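Long-range contacts in Non-fluorescent flavoprotein (Photobacterium phosphoreum, PDB 1FVP), which binds flavin mononucleotide carrying a covalently attached myristate, works as a homodimer, and belongs to the bacterial luciferase family, though any monooxygenase activity of its own is uncertain: residues Asn5-Phe13 / Ile41-Tyr51; Tyr88-Trp96 / Val124-Val132. All blocks are in the same frame, centred on the assembly; numbering follows the deposited sequence.

Contact 1 of 2, residues Asn5-Phe13 / Ile41-Tyr51. With FMA (6-(3-tetradecanoic acid) flavine mononucleotide), chain E.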
loop_
_atom_site.group_PDB
_atom_site.type_symbol
_atom_site.label_atom_id
_atom_site.label_comp_id
_atom_site.label_asym_id
_atom_site.label_seq_id
_atom_site.Cartn_x
_atom_site.Cartn_y
_atom_site.Cartn_z
ATOM N N ASN A 5 12.998 -8.483 8.513
ATOM C CA ASN A 5 11.852 -7.645 8.967
ATOM C C ASN A 5 10.649 -8.540 8.632
ATOM O O ASN A 5 10.794 -9.415 7.745
ATOM C CB ASN A 5 11.962 -6.267 8.354
ATOM C CG ASN A 5 11.191 -5.151 9.020
ATOM O OD1 ASN A 5 10.299 -4.537 8.390
ATOM N ND2 ASN A 5 11.475 -4.822 10.285
ATOM N N TYR A 6 9.548 -8.357 9.326
ATOM C CA TYR A 6 8.313 -9.119 9.126
ATOM C C TYR A 6 7.114 -8.183 9.017
ATOM O O TYR A 6 6.992 -7.221 9.787
ATOM C CB TYR A 6 8.076 -10.097 10.284
ATOM C CG TYR A 6 9.150 -11.142 10.406
ATOM C CD1 TYR A 6 9.161 -12.253 9.556
ATOM C CD2 TYR A 6 10.149 -11.032 11.361
ATOM C CE1 TYR A 6 10.144 -13.235 9.661
ATOM C CE2 TYR A 6 11.150 -11.998 11.472
ATOM C CZ TYR A 6 11.139 -13.095 10.622
ATOM O OH TYR A 6 12.126 -14.023 10.764
ATOM N N GLY A 7 6.265 -8.514 8.069
ATOM C CA GLY A 7 5.036 -7.735 7.792
ATOM C C GLY A 7 3.867 -8.711 7.730
ATOM O O GLY A 7 4.118 -9.917 7.867
ATOM N N VAL A 8 2.668 -8.211 7.550
ATOM C CA VAL A 8 1.451 -9.044 7.473
ATOM C C VAL A 8 0.683 -8.602 6.224
ATOM O O VAL A 8 0.839 -7.435 5.814
ATOM C CB VAL A 8 0.639 -8.879 8.770
ATOM C CG1 VAL A 8 -0.811 -9.308 8.625
ATOM C CG2 VAL A 8 1.277 -9.552 9.965
ATOM N N PHE A 9 -0.121 -9.490 5.672
ATOM C CA PHE A 9 -0.924 -9.150 4.483
ATOM C C PHE A 9 -2.276 -9.873 4.606
ATOM O O PHE A 9 -2.377 -10.849 5.352
ATOM C CB PHE A 9 -0.234 -9.485 3.191
ATOM C CG PHE A 9 -0.325 -10.904 2.716
ATOM C CD1 PHE A 9 -1.379 -11.306 1.894
ATOM C CD2 PHE A 9 0.647 -11.827 3.088
ATOM C CE1 PHE A 9 -1.458 -12.611 1.449
ATOM C CE2 PHE A 9 0.586 -13.156 2.650
ATOM C CZ PHE A 9 -0.484 -13.526 1.835
ATOM N N PHE A 10 -3.211 -9.383 3.832
ATOM C CA PHE A 10 -4.584 -9.872 3.756
ATOM C C PHE A 10 -5.041 -9.906 2.286
ATOM O O PHE A 10 -4.689 -8.962 1.552
ATOM C CB PHE A 10 -5.548 -8.950 4.492
ATOM C CG PHE A 10 -5.223 -8.464 5.852
ATOM C CD1 PHE A 10 -4.484 -7.312 6.045
ATOM C CD2 PHE A 10 -5.685 -9.151 6.974
ATOM C CE1 PHE A 10 -4.201 -6.856 7.323
ATOM C CE2 PHE A 10 -5.409 -8.733 8.275
ATOM C CZ PHE A 10 -4.663 -7.563 8.438
ATOM N N VAL A 11 -5.824 -10.907 1.897
ATOM C CA VAL A 11 -6.282 -10.838 0.486
ATOM C C VAL A 11 -7.452 -9.868 0.604
ATOM O O VAL A 11 -7.703 -9.369 1.719
ATOM C CB VAL A 11 -6.529 -12.200 -0.108
ATOM C CG1 VAL A 11 -5.291 -13.100 -0.057
ATOM C CG2 VAL A 11 -7.712 -12.877 0.550
ATOM N N ASN A 12 -8.133 -9.573 -0.453
ATOM C CA ASN A 12 -9.278 -8.636 -0.424
ATOM C C ASN A 12 -10.301 -9.360 -1.304
ATOM O O ASN A 12 -10.248 -9.300 -2.542
ATOM C CB ASN A 12 -8.877 -7.257 -0.856
ATOM C CG ASN A 12 -9.984 -6.242 -1.034
ATOM O OD1 ASN A 12 -11.093 -6.361 -0.480
ATOM N ND2 ASN A 12 -9.686 -5.203 -1.827
ATOM N N PHE A 13 -11.157 -10.044 -0.564
ATOM C CA PHE A 13 -12.198 -10.825 -1.268
ATOM C C PHE A 13 -13.448 -11.025 -0.439
ATOM O O PHE A 13 -13.431 -10.902 0.804
ATOM C CB PHE A 13 -11.509 -12.134 -1.659
ATOM C CG PHE A 13 -11.960 -12.554 -3.023
ATOM C CD1 PHE A 13 -13.266 -13.015 -3.194
ATOM C CD2 PHE A 13 -11.084 -12.473 -4.097
ATOM C CE1 PHE A 13 -13.715 -13.398 -4.447
ATOM C CE2 PHE A 13 -11.510 -12.863 -5.367
ATOM C CZ PHE A 13 -12.830 -13.316 -5.527
ATOM N N ILE A 41 7.175 -6.607 15.866
ATOM C CA ILE A 41 7.742 -7.066 14.615
ATOM C C ILE A 41 6.815 -6.999 13.431
ATOM O O ILE A 41 7.416 -6.894 12.324
ATOM C CB ILE A 41 8.480 -8.427 14.866
ATOM C CG1 ILE A 41 7.503 -9.607 14.919
ATOM C CG2 ILE A 41 9.327 -8.320 16.181
ATOM C CD1 ILE A 41 8.161 -11.006 14.774
ATOM N N TYR A 42 5.495 -7.025 13.554
ATOM C CA TYR A 42 4.687 -6.894 12.297
ATOM C C TYR A 42 4.679 -5.390 12.014
ATOM O O TYR A 42 3.900 -4.620 12.621
ATOM C CB TYR A 42 3.311 -7.554 12.374
ATOM C CG TYR A 42 3.382 -8.985 12.873
ATOM C CD1 TYR A 42 3.874 -10.013 12.082
ATOM C CD2 TYR A 42 3.002 -9.301 14.171
ATOM C CE1 TYR A 42 3.995 -11.316 12.539
ATOM C CE2 TYR A 42 3.122 -10.595 14.643
ATOM C CZ TYR A 42 3.609 -11.595 13.836
ATOM O OH TYR A 42 3.691 -12.848 14.374
ATOM N N ASP A 43 5.577 -4.956 11.119
ATOM C CA ASP A 43 5.645 -3.502 10.852
ATOM C C ASP A 43 5.031 -2.995 9.572
ATOM O O ASP A 43 5.160 -1.765 9.338
ATOM C CB ASP A 43 7.005 -2.964 11.256
ATOM C CG ASP A 43 8.223 -3.787 10.953
ATOM O OD1 ASP A 43 8.409 -4.197 9.795
ATOM O OD2 ASP A 43 9.035 -4.011 11.881
ATOM N N VAL A 44 4.325 -3.749 8.769
ATOM C CA VAL A 44 3.657 -3.296 7.537
ATOM C C VAL A 44 2.525 -4.286 7.206
ATOM O O VAL A 44 2.649 -5.497 7.487
ATOM C CB VAL A 44 4.607 -3.079 6.366
ATOM C CG1 VAL A 44 5.871 -2.310 6.685
ATOM C CG2 VAL A 44 5.002 -4.377 5.657
ATOM N N ILE A 45 1.436 -3.785 6.654
ATOM C CA ILE A 45 0.289 -4.642 6.300
ATOM C C ILE A 45 0.069 -4.402 4.810
ATOM O O ILE A 45 0.222 -3.238 4.414
ATOM C CB ILE A 45 -0.952 -4.457 7.227
ATOM C CG1 ILE A 45 -1.869 -3.310 6.781
ATOM C CG2 ILE A 45 -0.524 -4.332 8.714
ATOM C CD1 ILE A 45 -2.532 -2.409 7.856
ATOM N N ASN A 46 -0.245 -5.435 4.087
ATOM C CA ASN A 46 -0.463 -5.399 2.634
ATOM C C ASN A 46 -1.874 -5.870 2.317
ATOM O O ASN A 46 -2.586 -6.311 3.245
ATOM C CB ASN A 46 0.664 -6.293 2.105
ATOM C CG ASN A 46 0.693 -6.534 0.627
ATOM O OD1 ASN A 46 0.853 -5.581 -0.160
ATOM N ND2 ASN A 46 0.520 -7.767 0.162
ATOM N N ILE A 47 -2.295 -5.799 1.057
ATOM C CA ILE A 47 -3.617 -6.227 0.615
ATOM C C ILE A 47 -3.614 -6.825 -0.787
ATOM O O ILE A 47 -3.945 -6.147 -1.751
ATOM C CB ILE A 47 -4.754 -5.142 0.714
ATOM C CG1 ILE A 47 -4.869 -4.600 2.149
ATOM C CG2 ILE A 47 -6.105 -5.737 0.217
ATOM C CD1 ILE A 47 -6.244 -4.095 2.623
ATOM N N ASP A 48 -3.284 -8.092 -0.879
ATOM C CA ASP A 48 -3.240 -8.868 -2.133
ATOM C C ASP A 48 -4.629 -8.711 -2.763
ATOM O O ASP A 48 -5.618 -8.878 -2.033
ATOM C CB ASP A 48 -2.829 -10.307 -1.891
ATOM C CG ASP A 48 -2.642 -11.199 -3.102
ATOM O OD1 ASP A 48 -3.561 -11.393 -3.926
ATOM O OD2 ASP A 48 -1.504 -11.732 -3.220
ATOM N N ASP A 49 -4.644 -8.355 -4.033
ATOM C CA ASP A 49 -5.923 -8.176 -4.756
ATOM C C ASP A 49 -5.605 -8.236 -6.251
ATOM O O ASP A 49 -6.420 -7.878 -7.080
ATOM C CB ASP A 49 -6.634 -6.921 -4.341
ATOM C CG ASP A 49 -6.364 -5.668 -5.138
ATOM O OD1 ASP A 49 -6.990 -5.507 -6.196
ATOM O OD2 ASP A 49 -5.536 -4.864 -4.662
ATOM N N HIS A 50 -4.421 -8.727 -6.481
ATOM C CA HIS A 50 -3.757 -8.899 -7.765
ATOM C C HIS A 50 -4.495 -9.676 -8.829
ATOM O O HIS A 50 -4.174 -9.501 -10.035
ATOM C CB HIS A 50 -2.304 -9.451 -7.566
ATOM C CG HIS A 50 -1.612 -8.615 -6.516
ATOM N ND1 HIS A 50 -1.580 -8.934 -5.185
ATOM C CD2 HIS A 50 -0.961 -7.429 -6.630
ATOM C CE1 HIS A 50 -0.906 -7.993 -4.534
ATOM N NE2 HIS A 50 -0.524 -7.060 -5.376
ATOM N N TYR A 51 -5.476 -10.465 -8.449
ATOM C CA TYR A 51 -6.273 -11.273 -9.379
ATOM C C TYR A 51 -7.037 -10.435 -10.392
ATOM O O TYR A 51 -7.720 -10.993 -11.268
ATOM C CB TYR A 51 -7.261 -12.163 -8.584
ATOM C CG TYR A 51 -8.172 -11.405 -7.646
ATOM C CD1 TYR A 51 -7.771 -11.022 -6.371
ATOM C CD2 TYR A 51 -9.460 -11.066 -8.051
ATOM C CE1 TYR A 51 -8.640 -10.316 -5.548
ATOM C CE2 TYR A 51 -10.339 -10.364 -7.236
ATOM C CZ TYR A 51 -9.924 -9.986 -5.974
ATOM O OH TYR A 51 -10.805 -9.313 -5.169
HETATM N N1 FMA E . -19.980 -4.905 -1.241
HETATM C C2 FMA E . -20.744 -5.974 -1.482
HETATM O O2 FMA E . -21.369 -6.265 -2.431
HETATM N N3 FMA E . -20.852 -6.972 -0.432
HETATM C C4 FMA E . -20.203 -6.831 0.748
HETATM O O4 FMA E . -20.360 -7.725 1.560
HETATM C C4A FMA E . -19.394 -5.671 0.979
HETATM N N5 FMA E . -18.719 -5.414 2.078
HETATM C C5A FMA E . -17.943 -4.350 2.340
HETATM C C6 FMA E . -17.280 -4.165 3.547
HETATM C C7 FMA E . -16.503 -3.039 3.704
HETATM C C7M FMA E . -15.702 -2.726 5.017
HETATM C C8 FMA E . -16.385 -2.049 2.667
HETATM C C8M FMA E . -15.556 -0.816 2.806
HETATM C C9 FMA E . -17.063 -2.263 1.488
HETATM C C9A FMA E . -17.846 -3.358 1.271
HETATM N N10 FMA E . -18.559 -3.634 0.117
HETATM C C10 FMA E . -19.329 -4.694 -0.148
HETATM C C1B FMA E . -18.503 -2.627 -1.037
HETATM C C2B FMA E . -19.292 -1.292 -0.686
HETATM O O2B FMA E . -20.354 -1.617 0.168
HETATM C C3B FMA E . -19.787 -0.772 -2.023
HETATM O "O3'" FMA E . -20.414 -1.758 -2.737
HETATM C C4B FMA E . -18.649 -0.102 -2.795
HETATM O "O4'" FMA E . -17.426 -0.130 -1.963
HETATM C C5B FMA E . -19.080 1.365 -3.034
HETATM O "O5'" FMA E . -17.934 1.975 -3.860
HETATM P P FMA E . -18.129 2.850 -5.158
HETATM O O1P FMA E . -19.681 3.092 -5.102
HETATM O O2P FMA E . -17.439 4.083 -4.838
HETATM O O3P FMA E . -17.525 2.191 -6.194
HETATM C "C1'" FMA E . -19.730 -5.381 5.791
HETATM O "O1'" FMA E . -19.146 -5.307 6.938
HETATM O "O2'" FMA E . -20.965 -5.579 5.722
HETATM C "C2'" FMA E . -18.814 -5.781 4.695
HETATM C "C3'" FMA E . -17.433 -5.167 4.604
HETATM C "C4'" FMA E . -16.321 -6.088 4.936
HETATM C "C5'" FMA E . -14.882 -5.717 4.666
HETATM C "C6'" FMA E . -13.963 -6.810 4.249
HETATM C "C7'" FMA E . -14.466 -7.785 3.197
HETATM C "C8'" FMA E . -13.632 -8.982 2.988
HETATM C "C9'" FMA E . -12.125 -8.820 2.746
HETATM C C11 FMA E . -11.343 -8.932 4.028
HETATM C C12 FMA E . -10.813 -7.698 4.670
HETATM C C13 FMA E . -9.514 -7.118 4.249
HETATM C C14 FMA E . -8.360 -7.189 5.203
HETATM C C15 FMA E . -7.956 -5.912 5.873
HETATM O O HOH W 1 10.156 -7.324 11.451
#
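Val8 sits at the middle of a parallel strand pair and uses its backbone to reach both sides of Ile45: its N-H goes to Val44 O (2.7 Å), and its carbonyl, less surely placed, probably takes the N-H of Asn46. Two residues on, Phe10 N donates to Asn46 O at 3.2 Å. At the start of the pair Asp43 N binds Tyr6 O at 3.0 Å, and a water links Tyr6 N to Ile41 O. Beside it a weak bond runs from Asn5 ND2 to Asp43 OD2, the amide's placement being doubtful. At the other end the hydroxyl of Tyr51 donates to Asn12 O (2.7 Å), while Phe13 CE2 rests over one face of the Tyr51 ring. Asn12 CB packs on Ile47 CG2; with CG anti to the backbone N (chi1 173°), the Asn12 amide reaches Ala63 O of the second subunit. Strands 6-11 and 42-48 belong to a beta-alpha-beta unit joined by helix 23-38. Strand bonds thus satisfy much of the backbone around Val8, and the Phe10 ring gives the acyl tail of FMA an apolar wall (Phe10 CB to C14 3.4 Å), although the carbonyls of Val11 and Phe13 also line its path.

Contact 2 of 2, residues Tyr88-Trp96 / Val124-Val132. With FMA (6-(3-tetradecanoic acid) flavine mononucleotide), chain C.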
loop_
_atom_site.group_PDB
_atom_site.type_symbol
_atom_site.label_atom_id
_atom_site.label_comp_id
_atom_site.label_asym_id
_atom_site.label_seq_id
_atom_site.Cartn_x
_atom_site.Cartn_y
_atom_site.Cartn_z
ATOM N N TYR A 88 15.544 -0.791 -13.056
ATOM C CA TYR A 88 15.651 0.253 -12.022
ATOM C C TYR A 88 16.052 -0.263 -10.647
ATOM O O TYR A 88 15.961 0.539 -9.680
ATOM C CB TYR A 88 14.383 1.096 -11.925
ATOM C CG TYR A 88 13.895 1.631 -13.242
ATOM C CD1 TYR A 88 14.347 2.871 -13.689
ATOM C CD2 TYR A 88 12.999 0.925 -14.039
ATOM C CE1 TYR A 88 13.923 3.408 -14.908
ATOM C CE2 TYR A 88 12.554 1.442 -15.254
ATOM C CZ TYR A 88 13.020 2.682 -15.677
ATOM O OH TYR A 88 12.631 3.246 -16.856
ATOM N N ALA A 89 16.470 -1.508 -10.521
ATOM C CA ALA A 89 16.897 -2.099 -9.255
ATOM C C ALA A 89 15.838 -2.341 -8.192
ATOM O O ALA A 89 16.218 -2.702 -7.047
ATOM C CB ALA A 89 18.038 -1.247 -8.663
ATOM N N LEU A 90 14.563 -2.196 -8.478
ATOM C CA LEU A 90 13.458 -2.416 -7.535
ATOM C C LEU A 90 13.364 -3.859 -7.024
ATOM O O LEU A 90 13.553 -4.837 -7.775
ATOM C CB LEU A 90 12.157 -2.050 -8.291
ATOM C CG LEU A 90 12.159 -0.786 -9.131
ATOM C CD1 LEU A 90 11.192 -0.923 -10.298
ATOM C CD2 LEU A 90 11.734 0.387 -8.253
ATOM N N PRO A 91 13.033 -4.004 -5.760
ATOM C CA PRO A 91 12.860 -5.320 -5.142
ATOM C C PRO A 91 11.502 -5.837 -5.622
ATOM O O PRO A 91 10.621 -5.036 -5.989
ATOM C CB PRO A 91 12.913 -5.096 -3.648
ATOM C CG PRO A 91 13.168 -3.633 -3.459
ATOM C CD PRO A 91 12.765 -2.964 -4.768
ATOM N N LEU A 92 11.399 -7.147 -5.602
ATOM C CA LEU A 92 10.207 -7.884 -5.998
ATOM C C LEU A 92 9.400 -8.366 -4.775
ATOM O O LEU A 92 9.930 -8.558 -3.664
ATOM C CB LEU A 92 10.635 -9.109 -6.802
ATOM C CG LEU A 92 11.599 -9.098 -7.940
ATOM C CD1 LEU A 92 11.896 -10.549 -8.330
ATOM C CD2 LEU A 92 10.947 -8.420 -9.134
ATOM N N VAL A 93 8.131 -8.592 -5.063
ATOM C CA VAL A 93 7.210 -9.130 -4.016
ATOM C C VAL A 93 6.666 -10.412 -4.664
ATOM O O VAL A 93 5.875 -10.380 -5.608
ATOM C CB VAL A 93 6.257 -8.064 -3.500
ATOM C CG1 VAL A 93 5.156 -7.682 -4.493
ATOM C CG2 VAL A 93 5.687 -8.420 -2.136
ATOM N N PHE A 94 7.187 -11.520 -4.171
ATOM C CA PHE A 94 6.880 -12.873 -4.655
ATOM C C PHE A 94 5.440 -13.249 -4.439
ATOM O O PHE A 94 4.947 -13.001 -3.336
ATOM C CB PHE A 94 7.924 -13.876 -4.132
ATOM C CG PHE A 94 9.213 -13.689 -4.911
ATOM C CD1 PHE A 94 9.265 -14.121 -6.245
ATOM C CD2 PHE A 94 10.311 -13.053 -4.363
ATOM C CE1 PHE A 94 10.403 -13.973 -7.008
ATOM C CE2 PHE A 94 11.474 -12.872 -5.121
ATOM C CZ PHE A 94 11.510 -13.331 -6.434
ATOM N N LYS A 95 4.811 -13.799 -5.476
ATOM C CA LYS A 95 3.402 -14.187 -5.322
ATOM C C LYS A 95 3.258 -15.382 -4.375
ATOM O O LYS A 95 4.138 -16.193 -4.080
ATOM C CB LYS A 95 2.606 -14.403 -6.583
ATOM C CG LYS A 95 2.259 -13.070 -7.263
ATOM C CD LYS A 95 0.965 -13.197 -8.012
ATOM C CE LYS A 95 0.954 -14.258 -9.079
ATOM N NZ LYS A 95 0.122 -13.799 -10.235
ATOM N N TRP A 96 2.062 -15.451 -3.863
ATOM C CA TRP A 96 1.536 -16.426 -2.897
ATOM C C TRP A 96 1.139 -17.690 -3.645
ATOM O O TRP A 96 1.556 -18.742 -3.132
ATOM C CB TRP A 96 0.486 -15.709 -2.146
ATOM C CG TRP A 96 -0.919 -15.752 -1.824
ATOM C CD1 TRP A 96 -1.422 -15.069 -0.738
ATOM C CD2 TRP A 96 -2.074 -16.351 -2.416
ATOM N NE1 TRP A 96 -2.771 -15.217 -0.627
ATOM C CE2 TRP A 96 -3.202 -16.021 -1.643
ATOM C CE3 TRP A 96 -2.269 -17.148 -3.522
ATOM C CZ2 TRP A 96 -4.487 -16.457 -1.923
ATOM C CZ3 TRP A 96 -3.549 -17.583 -3.820
ATOM C CH2 TRP A 96 -4.650 -17.254 -3.035
ATOM N N VAL A 124 19.403 -5.560 -2.507
ATOM C CA VAL A 124 17.938 -5.518 -2.774
ATOM C C VAL A 124 17.378 -6.849 -2.273
ATOM O O VAL A 124 17.826 -7.899 -2.743
ATOM C CB VAL A 124 17.614 -5.059 -4.191
ATOM C CG1 VAL A 124 18.818 -4.354 -4.823
ATOM C CG2 VAL A 124 17.034 -6.071 -5.141
ATOM N N ARG A 125 16.477 -6.740 -1.317
ATOM C CA ARG A 125 15.773 -7.801 -0.621
ATOM C C ARG A 125 14.320 -7.946 -1.084
ATOM O O ARG A 125 13.503 -7.029 -0.929
ATOM C CB ARG A 125 15.710 -7.511 0.867
ATOM C CG ARG A 125 16.986 -7.142 1.597
ATOM C CD ARG A 125 16.815 -7.545 3.056
ATOM N NE ARG A 125 16.348 -8.929 3.063
ATOM C CZ ARG A 125 16.318 -9.744 4.096
ATOM N NH1 ARG A 125 16.710 -9.327 5.291
ATOM N NH2 ARG A 125 15.930 -11.008 3.925
ATOM N N HIS A 126 14.026 -9.113 -1.602
ATOM C CA HIS A 126 12.670 -9.422 -2.110
ATOM C C HIS A 126 11.688 -9.563 -0.969
ATOM O O HIS A 126 12.150 -9.522 0.189
ATOM C CB HIS A 126 12.716 -10.706 -2.978
ATOM C CG HIS A 126 13.781 -10.515 -4.026
ATOM N ND1 HIS A 126 13.854 -9.381 -4.804
ATOM C CD2 HIS A 126 14.816 -11.307 -4.398
ATOM C CE1 HIS A 126 14.892 -9.505 -5.616
ATOM N NE2 HIS A 126 15.493 -10.658 -5.401
ATOM N N GLN A 127 10.408 -9.699 -1.248
ATOM C CA GLN A 127 9.392 -9.861 -0.180
ATOM C C GLN A 127 8.587 -11.116 -0.577
ATOM O O GLN A 127 8.082 -11.171 -1.709
ATOM C CB GLN A 127 8.443 -8.714 0.049
ATOM C CG GLN A 127 8.958 -7.514 0.779
ATOM C CD GLN A 127 8.737 -7.527 2.257
ATOM O OE1 GLN A 127 9.102 -6.582 2.930
ATOM N NE2 GLN A 127 8.137 -8.564 2.821
ATOM N N LEU A 128 8.540 -12.006 0.392
ATOM C CA LEU A 128 7.857 -13.308 0.218
ATOM C C LEU A 128 6.487 -13.299 0.878
ATOM O O LEU A 128 6.424 -12.959 2.073
ATOM C CB LEU A 128 8.876 -14.324 0.737
ATOM C CG LEU A 128 8.721 -15.792 0.422
ATOM C CD1 LEU A 128 8.567 -16.045 -1.068
ATOM C CD2 LEU A 128 9.939 -16.534 0.984
ATOM N N MET A 129 5.479 -13.643 0.083
ATOM C CA MET A 129 4.092 -13.679 0.518
ATOM C C MET A 129 3.556 -15.123 0.674
ATOM O O MET A 129 3.226 -15.775 -0.339
ATOM C CB MET A 129 3.108 -12.955 -0.378
ATOM C CG MET A 129 3.515 -11.646 -0.929
ATOM S SD MET A 129 2.027 -10.794 -1.594
ATOM C CE MET A 129 1.427 -12.051 -2.722
ATOM N N LEU A 130 3.407 -15.505 1.924
ATOM C CA LEU A 130 2.911 -16.778 2.391
ATOM C C LEU A 130 1.624 -16.661 3.242
ATOM O O LEU A 130 1.387 -15.768 4.053
ATOM C CB LEU A 130 3.985 -17.421 3.271
ATOM C CG LEU A 130 5.421 -17.476 2.868
ATOM C CD1 LEU A 130 6.319 -17.506 4.094
ATOM C CD2 LEU A 130 5.624 -18.731 2.020
ATOM N N HIS A 131 0.818 -17.685 3.077
ATOM C CA HIS A 131 -0.459 -17.975 3.696
ATOM C C HIS A 131 -0.309 -18.918 4.879
ATOM O O HIS A 131 -0.712 -20.086 4.707
ATOM C CB HIS A 131 -1.440 -18.684 2.698
ATOM C CG HIS A 131 -2.622 -17.820 2.461
ATOM N ND1 HIS A 131 -3.054 -17.314 1.273
ATOM C CD2 HIS A 131 -3.472 -17.331 3.411
ATOM C CE1 HIS A 131 -4.134 -16.567 1.499
ATOM N NE2 HIS A 131 -4.404 -16.546 2.775
ATOM N N VAL A 132 0.221 -18.513 6.002
ATOM C CA VAL A 132 0.367 -19.399 7.170
ATOM C C VAL A 132 -0.956 -19.937 7.710
ATOM O O VAL A 132 -2.042 -19.328 7.591
ATOM C CB VAL A 132 1.118 -18.617 8.273
ATOM C CG1 VAL A 132 0.974 -19.198 9.659
ATOM C CG2 VAL A 132 2.594 -18.512 7.923
HETATM N N1 FMA C . 4.073 -2.497 -19.699
HETATM C C2 FMA C . 3.671 -1.873 -20.816
HETATM O O2 FMA C . 2.937 -2.212 -21.670
HETATM N N3 FMA C . 4.188 -0.539 -21.106
HETATM C C4 FMA C . 5.050 0.038 -20.258
HETATM O O4 FMA C . 5.496 1.130 -20.482
HETATM C C4A FMA C . 5.459 -0.647 -19.082
HETATM N N5 FMA C . 6.296 -0.112 -18.238
HETATM C C5A FMA C . 6.723 -0.666 -17.101
HETATM C C6 FMA C . 7.641 -0.047 -16.266
HETATM C C7 FMA C . 8.003 -0.668 -15.101
HETATM C C7M FMA C . 9.016 -0.044 -14.088
HETATM C C8 FMA C . 7.476 -1.965 -14.752
HETATM C C8M FMA C . 7.868 -2.678 -13.502
HETATM C C9 FMA C . 6.585 -2.572 -15.608
HETATM C C9A FMA C . 6.196 -1.991 -16.785
HETATM N N10 FMA C . 5.285 -2.547 -17.696
HETATM C C10 FMA C . 4.874 -1.990 -18.836
HETATM C C1B FMA C . 4.844 -3.933 -17.434
HETATM C C2B FMA C . 3.516 -4.634 -17.185
HETATM O O2B FMA C . 3.824 -5.531 -16.120
HETATM C C3B FMA C . 3.184 -5.446 -18.435
HETATM O "O3'" FMA C . 2.787 -4.599 -19.446
HETATM C C4B FMA C . 2.105 -6.498 -18.176
HETATM O "O4'" FMA C . 2.600 -7.362 -17.093
HETATM C C5B FMA C . 1.815 -7.299 -19.459
HETATM O "O5'" FMA C . 2.957 -8.333 -19.553
HETATM P P FMA C . 2.920 -9.824 -19.027
HETATM O O1P FMA C . 3.792 -9.663 -17.733
HETATM O O2P FMA C . 1.531 -10.083 -18.702
HETATM O O3P FMA C . 3.359 -10.665 -20.027
HETATM C "C1'" FMA C . 9.953 1.152 -18.539
HETATM O "O1'" FMA C . 10.363 0.421 -19.531
HETATM O "O2'" FMA C . 10.565 2.206 -18.350
HETATM C "C2'" FMA C . 8.513 1.015 -18.167
HETATM C "C3'" FMA C . 8.167 1.279 -16.683
HETATM C "C4'" FMA C . 7.216 2.414 -16.554
HETATM C "C5'" FMA C . 7.068 3.048 -15.180
HETATM C "C6'" FMA C . 5.814 3.883 -15.184
HETATM C "C7'" FMA C . 5.746 4.788 -13.962
HETATM C "C8'" FMA C . 4.444 5.479 -13.821
HETATM C "C9'" FMA C . 4.295 6.470 -12.666
HETATM C C11 FMA C . 4.452 5.743 -11.344
HETATM C C12 FMA C . 5.830 5.738 -10.757
HETATM C C13 FMA C . 6.168 4.652 -9.790
HETATM C C14 FMA C . 5.707 4.932 -8.376
HETATM C C15 FMA C . 6.714 4.523 -7.333
#
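Met129 reaches across from strand 126-130 and fills the middle of the interface: CG lies 4.1 Å from Val93 CG2, and the methyl CE is 3.8 Å from Trp96 CB. Its chain runs extended at chi2 and folds only at chi3 (-55°), which brings CE back beside the Trp96 backbone. Next to it Val93 CG2, anti to the backbone N (chi1 73° for CG1), packs against Gln127 CB. On the other face of the sheet Phe94 CB touches Leu128 CD1, while the ring sends its edge toward the face of His126 in an offset edge-to-face pair, planes at 88°, with CE2 3.3 Å from His126 CB. Leu92 lies alongside the same imidazole, CD1 over one face, and helix 100-116 adds Tyr110 and Leu107 to this cluster. Beyond Met129, the Trp96 and His131 rings meet obliquely, though how close they come is doubtful in the model. Polar links follow the backbone: Gln127 N donates to Leu92 O (2.7 Å), and Phe94 N to Gln127 O (2.6 Å). A weak bond joins Leu92 N to His126 ND1. Farther out, past Pro91, Tyr88 OH donates to O2' of the chain C FMA at 2.8 Å. Strand 92-94, helix 100-116 and strand 126-134 form a beta-alpha-beta crossover, the repeating element of the TIM-barrel-related fold of the bacterial luciferase family.

Overall arrangement
Contact 1 closes before contact 2 opens along the chain, and each pairs the two strands of a beta-alpha-beta unit: helix 23-38 connects the first pair, helix 100-116 the second. Both belong to the same mixed sheet, where strand 195-199 pairs with both 6-11 and 126-134 and so bridges them. Their centres are 11 Å apart, and they meet directly: Phe9 and Val11 pack against Trp96, and Asp48 against Met129. The chain E FMA beside Phe10 is also held by Tyr88 of the second subunit, while Tyr88 of this chain binds the chain C FMA. The two contacts therefore supply complementary parts of flavin sites lying between the subunits.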